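Local coordinates for antifreeze protein (Uncultured bacterium, PDB 6EIO) that probably binds ice crystals and limits their growth, through flat faces of a beta-solenoid, at residues Gly48-Thr53 and Asn224-Pro229; Ser199-Thr204 and Ala218-Gly223; Ala37-Ser42 and Arg211-Asn216; Thr53-Leu58 and Asn73-Ile78. All coordinates share one frame; numbering follows the deposited sequence. Where two conformers were deposited one is given.

Interaction 1 of 4, residues Gly48-Thr53 and Asn224-Pro229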
loop_
_atom_site.group_PDB
_atom_site.type_symbol
_atom_site.label_atom_id
_atom_site.label_comp_id
_atom_site.label_asym_id
_atom_site.label_seq_id
_atom_site.Cartn_x
_atom_site.Cartn_y
_atom_site.Cartn_z
ATOM N N GLY A 48 14.294 15.602 -3.784
ATOM C CA GLY A 48 15.267 14.806 -4.500
ATOM C C GLY A 48 14.710 13.940 -5.628
ATOM O O GLY A 48 13.590 14.102 -6.080
ATOM N N ALA A 49 15.551 13.039 -6.171
ATOM C CA ALA A 49 15.323 12.379 -7.477
ATOM C C ALA A 49 14.360 11.177 -7.453
ATOM O O ALA A 49 14.636 10.113 -8.027
ATOM C CB ALA A 49 16.659 11.938 -8.085
ATOM N N THR A 50 13.239 11.341 -6.771
ATOM C CA THR A 50 12.170 10.370 -6.810
ATOM C C THR A 50 11.764 10.101 -8.247
ATOM O O THR A 50 11.742 11.008 -9.081
ATOM C CB THR A 50 10.992 10.923 -6.016
ATOM O OG1 THR A 50 11.384 10.936 -4.639
ATOM C CG2 THR A 50 9.697 10.114 -6.178
ATOM N N ASN A 51 11.434 8.843 -8.526
ATOM C CA ASN A 51 10.896 8.471 -9.822
ATOM C C ASN A 51 9.633 7.658 -9.584
ATOM O O ASN A 51 9.664 6.667 -8.854
ATOM C CB ASN A 51 11.909 7.667 -10.638
ATOM C CG ASN A 51 11.501 7.557 -12.095
ATOM O OD1 ASN A 51 11.829 8.427 -12.905
ATOM N ND2 ASN A 51 10.800 6.496 -12.445
ATOM N N ILE A 52 8.549 8.071 -10.230
ATOM C CA ILE A 52 7.274 7.351 -10.209
ATOM C C ILE A 52 7.004 6.840 -11.612
ATOM O O ILE A 52 6.990 7.628 -12.559
ATOM C CB ILE A 52 6.124 8.269 -9.751
ATOM C CG1 ILE A 52 6.334 8.751 -8.316
ATOM C CG2 ILE A 52 4.791 7.555 -9.903
ATOM C CD1 ILE A 52 5.440 9.920 -7.933
ATOM N N THR A 53 6.758 5.535 -11.743
ATOM C CA THR A 53 6.284 4.961 -13.005
ATOM C C THR A 53 4.841 4.545 -12.749
ATOM O O THR A 53 4.572 3.547 -12.079
ATOM C CB THR A 53 7.125 3.778 -13.494
ATOM O OG1 THR A 53 8.511 4.135 -13.528
ATOM C CG2 THR A 53 6.705 3.408 -14.912
ATOM N N ASN A 224 12.584 8.409 -3.720
ATOM C CA ASN A 224 11.958 7.098 -3.748
ATOM C C ASN A 224 11.815 6.550 -5.161
ATOM O O ASN A 224 11.840 7.289 -6.145
ATOM C CB ASN A 224 10.568 7.172 -3.107
ATOM C CG ASN A 224 10.637 7.693 -1.702
ATOM O OD1 ASN A 224 10.051 8.732 -1.381
ATOM N ND2 ASN A 224 11.384 6.979 -0.863
ATOM N N THR A 225 11.600 5.235 -5.246
ATOM C CA THR A 225 11.223 4.593 -6.497
ATOM C C THR A 225 9.853 3.958 -6.319
ATOM O O THR A 225 9.674 3.104 -5.451
ATOM C CB THR A 225 12.229 3.516 -6.892
ATOM O OG1 THR A 225 13.508 4.127 -6.952
ATOM C CG2 THR A 225 11.858 2.875 -8.235
ATOM N N PHE A 226 8.903 4.363 -7.160
ATOM C CA PHE A 226 7.557 3.790 -7.175
ATOM C C PHE A 226 7.311 3.135 -8.526
ATOM O O PHE A 226 7.510 3.774 -9.569
ATOM C CB PHE A 226 6.493 4.894 -6.999
ATOM C CG PHE A 226 6.497 5.558 -5.656
ATOM C CD1 PHE A 226 7.279 6.679 -5.410
ATOM C CD2 PHE A 226 5.681 5.067 -4.646
ATOM C CE1 PHE A 226 7.252 7.293 -4.157
ATOM C CE2 PHE A 226 5.674 5.653 -3.391
ATOM C CZ PHE A 226 6.459 6.759 -3.138
ATOM N N VAL A 227 6.852 1.889 -8.504
ATOM C CA VAL A 227 6.343 1.219 -9.692
ATOM C C VAL A 227 5.060 0.505 -9.304
ATOM O O VAL A 227 4.853 0.149 -8.142
ATOM C CB VAL A 227 7.334 0.193 -10.293
ATOM C CG1 VAL A 227 8.647 0.868 -10.693
ATOM C CG2 VAL A 227 7.579 -0.986 -9.342
ATOM N N LEU A 228 4.209 0.263 -10.292
ATOM C CA LEU A 228 3.006 -0.533 -10.074
ATOM C C LEU A 228 3.357 -2.014 -9.934
ATOM O O LEU A 228 4.421 -2.459 -10.358
ATOM C CB LEU A 228 2.039 -0.333 -11.239
ATOM C CG LEU A 228 1.429 1.066 -11.296
ATOM C CD1 LEU A 228 0.704 1.278 -12.613
ATOM C CD2 LEU A 228 0.452 1.274 -10.142
ATOM N N PRO A 229 2.461 -2.799 -9.324
ATOM C CA PRO A 229 2.668 -4.245 -9.267
ATOM C C PRO A 229 2.957 -4.835 -10.637
ATOM O O PRO A 229 2.390 -4.417 -11.655
ATOM C CB PRO A 229 1.343 -4.774 -8.694
ATOM C CG PRO A 229 0.833 -3.654 -7.846
ATOM C CD PRO A 229 1.223 -2.407 -8.628
HETATM O O HOH W 1 14.807 7.765 -6.743
HETATM O O HOH W 2 9.841 4.193 -11.166
HETATM O O HOH W 3 4.728 0.975 -13.047
#
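Strands 51-53 and 225-227 run parallel, their axes 4.8 Å apart and 2° off alignment, with Asn51 level with Thr225 and Ile52 with Phe226. Asn51 N donates to Asn224 O, Phe226 N to Asn51 O and Thr53 N to Phe226 O. Thr50 adds a side-chain bond before the strand: its OG1 accepts Asn224 N at 2.9 Å, with 165° at the hydrogen. Its chi1 of -69° sets the hydroxyl beside its own backbone N and leaves CG2 on the other branch, at the edge of the Phe226 ring, 4.2 Å from Phe226 CE1. The same hydroxyl is bonded to Asn46 OD1.

Ile52 and Phe226 lie side by side and point the same way. Ile52 CG1 comes within 3.7 Å of Phe226 CD1. In the conformers given, Met221 packs against both, and Phe202 meets the Phe226 ring edge-to-face. Asn51 and Thr53 are on the other face. There a water accepts from Asn51 ND2 (2.8 Å), bonds Thr53 OG1 (2.7 Å) and donates to Phe226 O (2.9 Å). Further on, a second water links Thr53 O to Leu228 N. The pairing thus has an apolar inner face and an outer face where Asn51 and Thr53 bind an ordered water.

Interaction 2 of 4, residues Ser199-Thr204 and Ala218-Gly223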
loop_
_atom_site.group_PDB
_atom_site.type_symbol
_atom_site.label_atom_id
_atom_site.label_comp_id
_atom_site.label_asym_id
_atom_site.label_seq_id
_atom_site.Cartn_x
_atom_site.Cartn_y
_atom_site.Cartn_z
ATOM N N SER A 199 -2.169 10.198 6.083
ATOM C CA SER A 199 -0.981 10.505 5.306
ATOM C C SER A 199 -0.080 9.282 5.137
ATOM O O SER A 199 -0.165 8.298 5.881
ATOM C CB SER A 199 -0.208 11.619 5.986
ATOM O OG SER A 199 -0.929 12.837 5.938
ATOM N N ILE A 200 0.796 9.363 4.132
ATOM C CA ILE A 200 1.798 8.329 3.871
ATOM C C ILE A 200 3.118 9.030 3.598
ATOM O O ILE A 200 3.186 9.918 2.740
ATOM C CB ILE A 200 1.416 7.433 2.672
ATOM C CG1 ILE A 200 0.057 6.773 2.878
ATOM C CG2 ILE A 200 2.510 6.401 2.452
ATOM C CD1 ILE A 200 -0.485 6.063 1.634
ATOM N N THR A 201 4.171 8.616 4.308
ATOM C CA THR A 201 5.506 9.168 4.120
ATOM C C THR A 201 6.484 8.052 3.783
ATOM O O THR A 201 6.482 7.001 4.435
ATOM C CB THR A 201 5.969 9.904 5.374
ATOM O OG1 THR A 201 5.107 11.026 5.550
ATOM C CG2 THR A 201 7.430 10.362 5.280
ATOM N N PHE A 202 7.334 8.315 2.783
ATOM C CA PHE A 202 8.446 7.443 2.421
ATOM C C PHE A 202 9.741 8.230 2.635
ATOM O O PHE A 202 9.928 9.303 2.047
ATOM C CB PHE A 202 8.358 6.953 0.957
ATOM C CG PHE A 202 7.348 5.806 0.710
ATOM C CD1 PHE A 202 5.985 6.064 0.558
ATOM C CD2 PHE A 202 7.784 4.479 0.570
ATOM C CE1 PHE A 202 5.090 5.030 0.328
ATOM C CE2 PHE A 202 6.883 3.450 0.329
ATOM C CZ PHE A 202 5.540 3.729 0.210
ATOM N N ASP A 203 10.640 7.677 3.449
ATOM C CA ASP A 203 11.926 8.297 3.701
ATOM C C ASP A 203 12.943 7.889 2.631
ATOM O O ASP A 203 12.683 7.034 1.777
ATOM C CB ASP A 203 12.421 7.936 5.097
ATOM C CG ASP A 203 11.628 8.580 6.199
ATOM O OD1 ASP A 203 10.848 9.519 5.952
ATOM O OD2 ASP A 203 11.829 8.138 7.348
ATOM N N THR A 204 14.113 8.532 2.681
ATOM C CA THR A 204 15.079 8.499 1.582
ATOM C C THR A 204 15.353 7.093 1.068
ATOM O O THR A 204 15.781 6.201 1.815
ATOM C CB THR A 204 16.394 9.135 2.038
ATOM O OG1 THR A 204 16.069 10.418 2.567
ATOM C CG2 THR A 204 17.357 9.267 0.881
ATOM N N ALA A 218 -1.522 13.729 3.204
ATOM C CA ALA A 218 -0.483 14.048 2.247
ATOM C C ALA A 218 0.385 12.837 1.973
ATOM O O ALA A 218 0.579 11.982 2.849
ATOM C CB ALA A 218 0.413 15.147 2.805
ATOM N N VAL A 219 0.982 12.810 0.787
ATOM C CA VAL A 219 2.073 11.892 0.494
ATOM C C VAL A 219 3.367 12.690 0.442
ATOM O O VAL A 219 3.485 13.660 -0.318
ATOM C CB VAL A 219 1.849 11.084 -0.794
ATOM C CG1 VAL A 219 3.058 10.201 -1.063
ATOM C CG2 VAL A 219 0.612 10.213 -0.656
ATOM N N THR A 220 4.331 12.264 1.261
ATOM C CA THR A 220 5.651 12.868 1.347
ATOM C C THR A 220 6.676 11.841 0.876
ATOM O O THR A 220 6.639 10.688 1.305
ATOM C CB THR A 220 5.945 13.314 2.784
ATOM O OG1 THR A 220 4.938 14.235 3.212
ATOM C CG2 THR A 220 7.300 13.976 2.914
ATOM N N MET A 221 7.574 12.278 -0.004
ATOM C CA MET A 221 8.538 11.411 -0.650
ATOM C C MET A 221 9.922 12.045 -0.585
ATOM O O MET A 221 10.069 13.273 -0.615
ATOM C CB MET A 221 8.116 11.176 -2.122
ATOM C CG MET A 221 6.843 10.341 -2.265
ATOM S SD MET A 221 6.139 10.399 -3.932
ATOM C CE MET A 221 5.556 12.083 -3.953
ATOM N N GLU A 222 10.938 11.196 -0.517
ATOM C CA GLU A 222 12.324 11.649 -0.596
ATOM C C GLU A 222 13.136 10.572 -1.320
ATOM O O GLU A 222 13.348 9.476 -0.807
ATOM C CB GLU A 222 12.879 11.955 0.794
ATOM C CG GLU A 222 14.299 12.490 0.726
ATOM C CD GLU A 222 14.800 13.232 1.966
ATOM O OE1 GLU A 222 14.063 13.356 2.954
ATOM O OE2 GLU A 222 15.963 13.687 1.895
ATOM N N GLY A 223 13.573 10.881 -2.538
ATOM C CA GLY A 223 14.415 9.958 -3.280
ATOM C C GLY A 223 13.870 8.548 -3.410
ATOM O O GLY A 223 14.622 7.581 -3.266
HETATM O O HOH W 4 3.038 12.557 4.421
#
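Ser199 OG accepts a bond from Ala218 N at 2.9 Å, nearly straight at 168°. This side-chain bond precedes the backbone bonds. Ile200 N donates to Ala218 O, Thr220 N to Ile200 O, and Phe202 N to Thr220 O (2.9 Å). Strands 200-202 and 219-222 are parallel, with axes 4.8 Å apart.

Thr201 and Thr220 stand side by side on one face. Thr201 OG1 packs 3.7 Å from Thr220 CB. Both hydroxyls lie beside their own backbone N (chi1 -65° and -58°), which places the two oxygens in matching positions. They do not bond each other directly. One water takes both, at 2.8 Å from Thr201 OG1 and 2.8 Å from Thr220 OG1, and donates to Ala218 O as well.

Beyond this the side chains of Thr204 and Glu222 pack together without a hydrogen bond between them. Thr204 OG1 lies 3.1 Å from Glu222 CD, but its approach to the carboxylate is poorly angled for such a bond. Thr204 CA makes a CA-H...O contact with Glu222 O. Glu222 N is bonded to Asn224 OD1.

The opposite face is apolar. Ile200 and Val219 point the same way there, with Ile200 CB 4.4 Å from Val219 CG2, and both pack on Ala214 of strand 207-214. Paired threonines that share an ordered water over a flat parallel sheet are consistent with an ice-binding surface. The chemistry here offers two matched hydroxyls on the outside and apolar packing behind them.

Interaction 3 of 4, residues Ala37-Ser42 and Arg211-Asn216. With SO4 (sulfate ion), chain F.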
loop_
_atom_site.group_PDB
_atom_site.type_symbol
_atom_site.label_atom_id
_atom_site.label_comp_id
_atom_site.label_asym_id
_atom_site.label_seq_id
_atom_site.Cartn_x
_atom_site.Cartn_y
_atom_site.Cartn_z
ATOM N N ALA A 37 0.072 5.025 -9.291
ATOM C CA ALA A 37 1.048 4.614 -8.287
ATOM C C ALA A 37 0.884 5.371 -6.971
ATOM O O ALA A 37 1.191 4.809 -5.907
ATOM C CB ALA A 37 2.462 4.805 -8.825
ATOM N N VAL A 38 0.470 6.640 -7.033
ATOM C CA VAL A 38 0.397 7.508 -5.863
ATOM C C VAL A 38 -0.834 8.390 -5.991
ATOM O O VAL A 38 -1.049 8.987 -7.053
ATOM C CB VAL A 38 1.660 8.387 -5.748
ATOM C CG1 VAL A 38 1.525 9.353 -4.563
ATOM C CG2 VAL A 38 2.920 7.535 -5.595
ATOM N N ILE A 39 -1.620 8.485 -4.918
ATOM C CA ILE A 39 -2.724 9.435 -4.809
ATOM C C ILE A 39 -2.655 10.064 -3.426
ATOM O O ILE A 39 -2.403 9.363 -2.443
ATOM C CB ILE A 39 -4.117 8.762 -4.966
ATOM C CG1 ILE A 39 -4.266 8.170 -6.361
ATOM C CG2 ILE A 39 -5.236 9.740 -4.618
ATOM C CD1 ILE A 39 -5.576 7.445 -6.616
ATOM N N ALA A 40 -2.898 11.373 -3.351
ATOM C CA ALA A 40 -3.023 12.070 -2.083
ATOM C C ALA A 40 -4.289 12.915 -2.068
ATOM O O ALA A 40 -4.912 13.178 -3.104
ATOM C CB ALA A 40 -1.796 12.952 -1.823
ATOM N N GLY A 41 -4.633 13.381 -0.870
ATOM C CA GLY A 41 -5.768 14.262 -0.674
ATOM C C GLY A 41 -5.388 15.717 -0.465
ATOM O O GLY A 41 -5.887 16.596 -1.168
ATOM N N SER A 42 -4.520 15.991 0.503
ATOM C CA SER A 42 -4.267 17.371 0.878
ATOM C C SER A 42 -3.122 18.007 0.097
ATOM O O SER A 42 -3.233 19.169 -0.308
ATOM C CB SER A 42 -4.023 17.467 2.389
ATOM O OG SER A 42 -2.919 16.671 2.777
ATOM N N ARG A 211 1.036 0.629 -4.561
ATOM C CA ARG A 211 0.414 1.945 -4.659
ATOM C C ARG A 211 0.391 2.564 -3.280
ATOM O O ARG A 211 0.160 1.870 -2.281
ATOM C CB ARG A 211 -1.038 1.875 -5.146
ATOM C CG ARG A 211 -1.196 1.171 -6.466
ATOM C CD ARG A 211 -2.658 1.146 -6.876
ATOM N NE ARG A 211 -2.833 0.402 -8.114
ATOM C CZ ARG A 211 -2.828 -0.920 -8.186
ATOM N NH1 ARG A 211 -2.678 -1.655 -7.076
ATOM N NH2 ARG A 211 -2.993 -1.519 -9.360
ATOM N N ALA A 212 0.557 3.885 -3.242
ATOM C CA ALA A 212 0.429 4.669 -2.014
ATOM C C ALA A 212 -0.770 5.585 -2.197
ATOM O O ALA A 212 -0.683 6.571 -2.927
ATOM C CB ALA A 212 1.695 5.464 -1.750
ATOM N N LEU A 213 -1.883 5.237 -1.543
ATOM C CA LEU A 213 -3.174 5.896 -1.757
ATOM C C LEU A 213 -3.608 6.519 -0.425
ATOM O O LEU A 213 -4.094 5.814 0.466
ATOM C CB LEU A 213 -4.206 4.884 -2.267
ATOM C CG LEU A 213 -3.766 4.062 -3.480
ATOM C CD1 LEU A 213 -4.841 3.065 -3.871
ATOM C CD2 LEU A 213 -3.382 4.933 -4.685
ATOM N N ALA A 214 -3.409 7.827 -0.293
ATOM C CA ALA A 214 -3.778 8.558 0.904
ATOM C C ALA A 214 -5.082 9.303 0.638
ATOM O O ALA A 214 -5.195 10.063 -0.326
ATOM C CB ALA A 214 -2.676 9.541 1.290
ATOM N N ARG A 215 -6.068 9.074 1.497
ATOM C CA ARG A 215 -7.381 9.664 1.286
ATOM C C ARG A 215 -7.412 11.145 1.643
ATOM O O ARG A 215 -7.720 11.992 0.796
ATOM C CB ARG A 215 -8.445 8.910 2.078
ATOM C CG ARG A 215 -8.729 7.523 1.506
ATOM C CD ARG A 215 -9.824 6.795 2.284
ATOM N NE ARG A 215 -11.038 7.612 2.363
ATOM C CZ ARG A 215 -12.017 7.445 3.234
ATOM N NH1 ARG A 215 -11.977 6.426 4.070
ATOM N NH2 ARG A 215 -13.027 8.302 3.260
ATOM N N ASN A 216 -7.139 11.472 2.908
ATOM C CA ASN A 216 -7.385 12.832 3.362
ATOM C C ASN A 216 -6.129 13.637 3.617
ATOM O O ASN A 216 -6.200 14.870 3.643
ATOM C CB ASN A 216 -8.297 12.811 4.586
ATOM C CG ASN A 216 -9.659 12.257 4.241
ATOM O OD1 ASN A 216 -10.140 12.393 3.105
ATOM N ND2 ASN A 216 -10.286 11.606 5.199
HETATM S S SO4 F . -16.685 7.976 4.374
HETATM O O1 SO4 F . -17.615 8.316 5.451
HETATM O O2 SO4 F . -17.056 6.682 3.797
HETATM O O3 SO4 F . -15.319 7.953 4.891
HETATM O O4 SO4 F . -16.787 9.012 3.343
#
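Ile39 and Leu213 form the tight part of the contact. Leu213 CD2 sits 3.8 Å from Ile39 CG1 and 3.9 Å from Ile39 CD1, the two side chains meeting at a slant. Beside them the backbones pair closely. Ala212 N donates to Ala37 O, Ile39 N to Ala212 O, and Ala214 N to Ile39 O at 2.8 Å. Ala212 and Ala214 turn to the other face, where Ile200 packs on both. Ile39 packs on Ala86 and Lys87 of helix 81-99.

Gly41 still comes close, but without a proper hydrogen bond: its CA makes a CA-H...O contact with Arg215 O, and a side chain on this glycine would strike that oxygen. The exposed end is Ser42 and Asn216, where Ser42 CB is 3.6 Å from Asn216 O. The CB of Arg215 points away from strand 36-40. A bend at chi3 (54°) helps bring its guanidinium to a sulfate, probably from the crystallisation liquor. Arg215 NH2 meets sulfate O3 edge-on, in plane, at 2.8 Å and 171°. Tyr94 makes a cation-pi contact with the same group, while Ile90 and Thr91 touch its side chain. A leucine in place of Arg215 would probably leave the sulfate without this donor and Tyr94 without its cation.

Stacked parallel strands with a long helix alongside are the architecture of the right-handed beta-solenoid of this ice-binding family.

Interaction 4 of 4, residues Thr53-Leu58 and Asn73-Ile78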
loop_
_atom_site.group_PDB
_atom_site.type_symbol
_atom_site.label_atom_id
_atom_site.label_comp_id
_atom_site.label_asym_id
_atom_site.label_seq_id
_atom_site.Cartn_x
_atom_site.Cartn_y
_atom_site.Cartn_z
ATOM N N THR A 53 6.758 5.535 -11.743
ATOM C CA THR A 53 6.284 4.961 -13.005
ATOM C C THR A 53 4.841 4.545 -12.749
ATOM O O THR A 53 4.572 3.547 -12.079
ATOM C CB THR A 53 7.125 3.778 -13.494
ATOM O OG1 THR A 53 8.511 4.135 -13.528
ATOM C CG2 THR A 53 6.705 3.408 -14.912
ATOM N N GLY A 54 3.914 5.345 -13.254
ATOM C CA GLY A 54 2.502 5.219 -12.944
ATOM C C GLY A 54 1.905 6.599 -12.823
ATOM O O GLY A 54 2.625 7.591 -12.859
ATOM N N ASP A 55 0.585 6.679 -12.674
ATOM C CA ASP A 55 -0.028 7.992 -12.595
ATOM C C ASP A 55 0.023 8.530 -11.159
ATOM O O ASP A 55 0.167 7.776 -10.190
ATOM C CB ASP A 55 -1.450 7.932 -13.174
ATOM C CG ASP A 55 -1.467 7.585 -14.676
ATOM O OD1 ASP A 55 -0.456 7.827 -15.363
ATOM O OD2 ASP A 55 -2.524 7.083 -15.141
ATOM N N LEU A 56 -0.087 9.853 -11.048
ATOM C CA LEU A 56 0.007 10.575 -9.781
ATOM C C LEU A 56 -1.233 11.453 -9.658
ATOM O O LEU A 56 -1.501 12.261 -10.557
ATOM C CB LEU A 56 1.284 11.431 -9.754
ATOM C CG LEU A 56 1.491 12.403 -8.593
ATOM C CD1 LEU A 56 1.478 11.716 -7.237
ATOM C CD2 LEU A 56 2.789 13.174 -8.762
ATOM N N GLY A 57 -1.983 11.296 -8.571
ATOM C CA GLY A 57 -3.224 12.021 -8.379
ATOM C C GLY A 57 -3.245 12.831 -7.097
ATOM O O GLY A 57 -2.678 12.429 -6.075
ATOM N N LEU A 58 -3.967 13.953 -7.141
ATOM C CA LEU A 58 -4.183 14.808 -5.979
ATOM C C LEU A 58 -5.565 15.426 -6.102
ATOM O O LEU A 58 -5.882 16.046 -7.118
ATOM C CB LEU A 58 -3.111 15.901 -5.901
ATOM C CG LEU A 58 -3.309 16.927 -4.792
ATOM C CD1 LEU A 58 -3.207 16.306 -3.399
ATOM C CD2 LEU A 58 -2.302 18.055 -4.953
ATOM N N ASN A 73 7.029 9.513 -14.584
ATOM C CA ASN A 73 6.854 8.780 -15.836
ATOM C C ASN A 73 5.426 8.235 -15.792
ATOM O O ASN A 73 5.172 7.111 -15.350
ATOM C CB ASN A 73 7.897 7.674 -15.942
ATOM C CG ASN A 73 7.780 6.856 -17.213
ATOM O OD1 ASN A 73 6.947 7.142 -18.066
ATOM N ND2 ASN A 73 8.630 5.842 -17.354
ATOM N N GLY A 74 4.492 9.097 -16.182
ATOM C CA GLY A 74 3.076 8.884 -15.956
ATOM C C GLY A 74 2.374 10.219 -16.083
ATOM O O GLY A 74 2.995 11.228 -16.425
ATOM N N THR A 75 1.067 10.212 -15.813
ATOM C CA THR A 75 0.255 11.408 -15.968
ATOM C C THR A 75 -0.140 11.960 -14.609
ATOM O O THR A 75 -0.569 11.220 -13.712
ATOM C CB THR A 75 -0.979 11.139 -16.846
ATOM O OG1 THR A 75 -0.538 10.688 -18.129
ATOM C CG2 THR A 75 -1.814 12.392 -17.046
ATOM N N LEU A 76 -0.001 13.280 -14.493
ATOM C CA LEU A 76 -0.380 14.040 -13.312
ATOM C C LEU A 76 -1.846 14.456 -13.418
ATOM O O LEU A 76 -2.245 15.139 -14.371
ATOM C CB LEU A 76 0.506 15.277 -13.206
ATOM C CG LEU A 76 0.214 16.215 -12.040
ATOM C CD1 LEU A 76 0.324 15.502 -10.699
ATOM C CD2 LEU A 76 1.164 17.409 -12.085
ATOM N N HIS A 77 -2.634 14.098 -12.407
ATOM C CA HIS A 77 -4.070 14.354 -12.362
ATOM C C HIS A 77 -4.389 15.104 -11.071
ATOM O O HIS A 77 -4.396 14.497 -9.995
ATOM C CB HIS A 77 -4.822 13.028 -12.387
ATOM C CG HIS A 77 -4.727 12.294 -13.684
ATOM N ND1 HIS A 77 -5.412 12.709 -14.801
ATOM C CD2 HIS A 77 -4.066 11.167 -14.055
ATOM C CE1 HIS A 77 -5.167 11.879 -15.803
ATOM N NE2 HIS A 77 -4.362 10.926 -15.380
ATOM N N ILE A 78 -4.636 16.410 -11.182
ATOM C CA ILE A 78 -4.944 17.258 -10.033
ATOM C C ILE A 78 -6.346 17.819 -10.223
ATOM O O ILE A 78 -6.603 18.595 -11.150
ATOM C CB ILE A 78 -3.942 18.402 -9.836
ATOM C CG1 ILE A 78 -2.522 17.868 -9.682
ATOM C CG2 ILE A 78 -4.352 19.224 -8.623
ATOM C CD1 ILE A 78 -1.469 18.952 -9.585
HETATM O O HOH W 5 10.400 5.301 -15.216
HETATM O O HOH W 6 0.049 7.946 -18.093
#
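Asp55 OD1 accepts Thr75 N at 2.9 Å, the donor coming from above the carboxylate plane, 37° out of it. With CG anti to its own carbonyl carbon (chi1 -64°), the carboxylate swings over to Thr75 N. A water donates to Asp55 OD1 and bonds Thr75 OG1, each at 2.8 Å, and so spans the two side chains. With an alanine in place of this aspartate, Thr75 N is likely to lose its acceptor, and the water would lose its bond to the carboxylate. Another water accepts from Asn73 ND2 and bonds Thr53 OG1, both at 2.8 Å.

Backbone bonds flank the site: Gly54 N to Asn73 O, Leu56 N to Thr75 O, His77 N to Leu56 O (2.8 Å) and Leu58 N to His77 O. Gly54 and Gly74 lie where two neighbouring coils of the beta-solenoid pass from one face to the next. A side chain on Gly74 would run into Gly54 O.

Leu56 and Leu76 point the same way, with Leu56 CD2 3.9 Å from Leu76 CD1. Ile64 packs against both. On the other face Asp55 CB lies at the edge of the His77 ring, 4.3 Å from His77 CD2. His77 ND1 is bonded to Asp80 OD2, which helps fix the ring's turn, and Phe36 meets the ring.

The four contacts join neighbouring coils of one solenoid. Interactions 1 and 4 share Thr53, where the chain passes from strand 51-53 to strand 55-58; their centres are 11 Å apart. Interaction 3 lies beside interaction 4, also 11 Å between centres, and Ala37 N to Asp55 O (2.9 Å) is a probable hydrogen bond between them. Interaction 2 forms another face. Its Asp203 O is probably bonded to Asn224 ND2 of interaction 1 (2.9 Å), and its Val219 CG2 packs 3.6 Å from Ile39 O of interaction 3. Interactions 2 and 4 do not touch. The water shared by Thr201 and Thr220 perhaps mimics a contact with ice; the sulfate, probably from the crystallisation liquor, meets Arg215 of interaction 3.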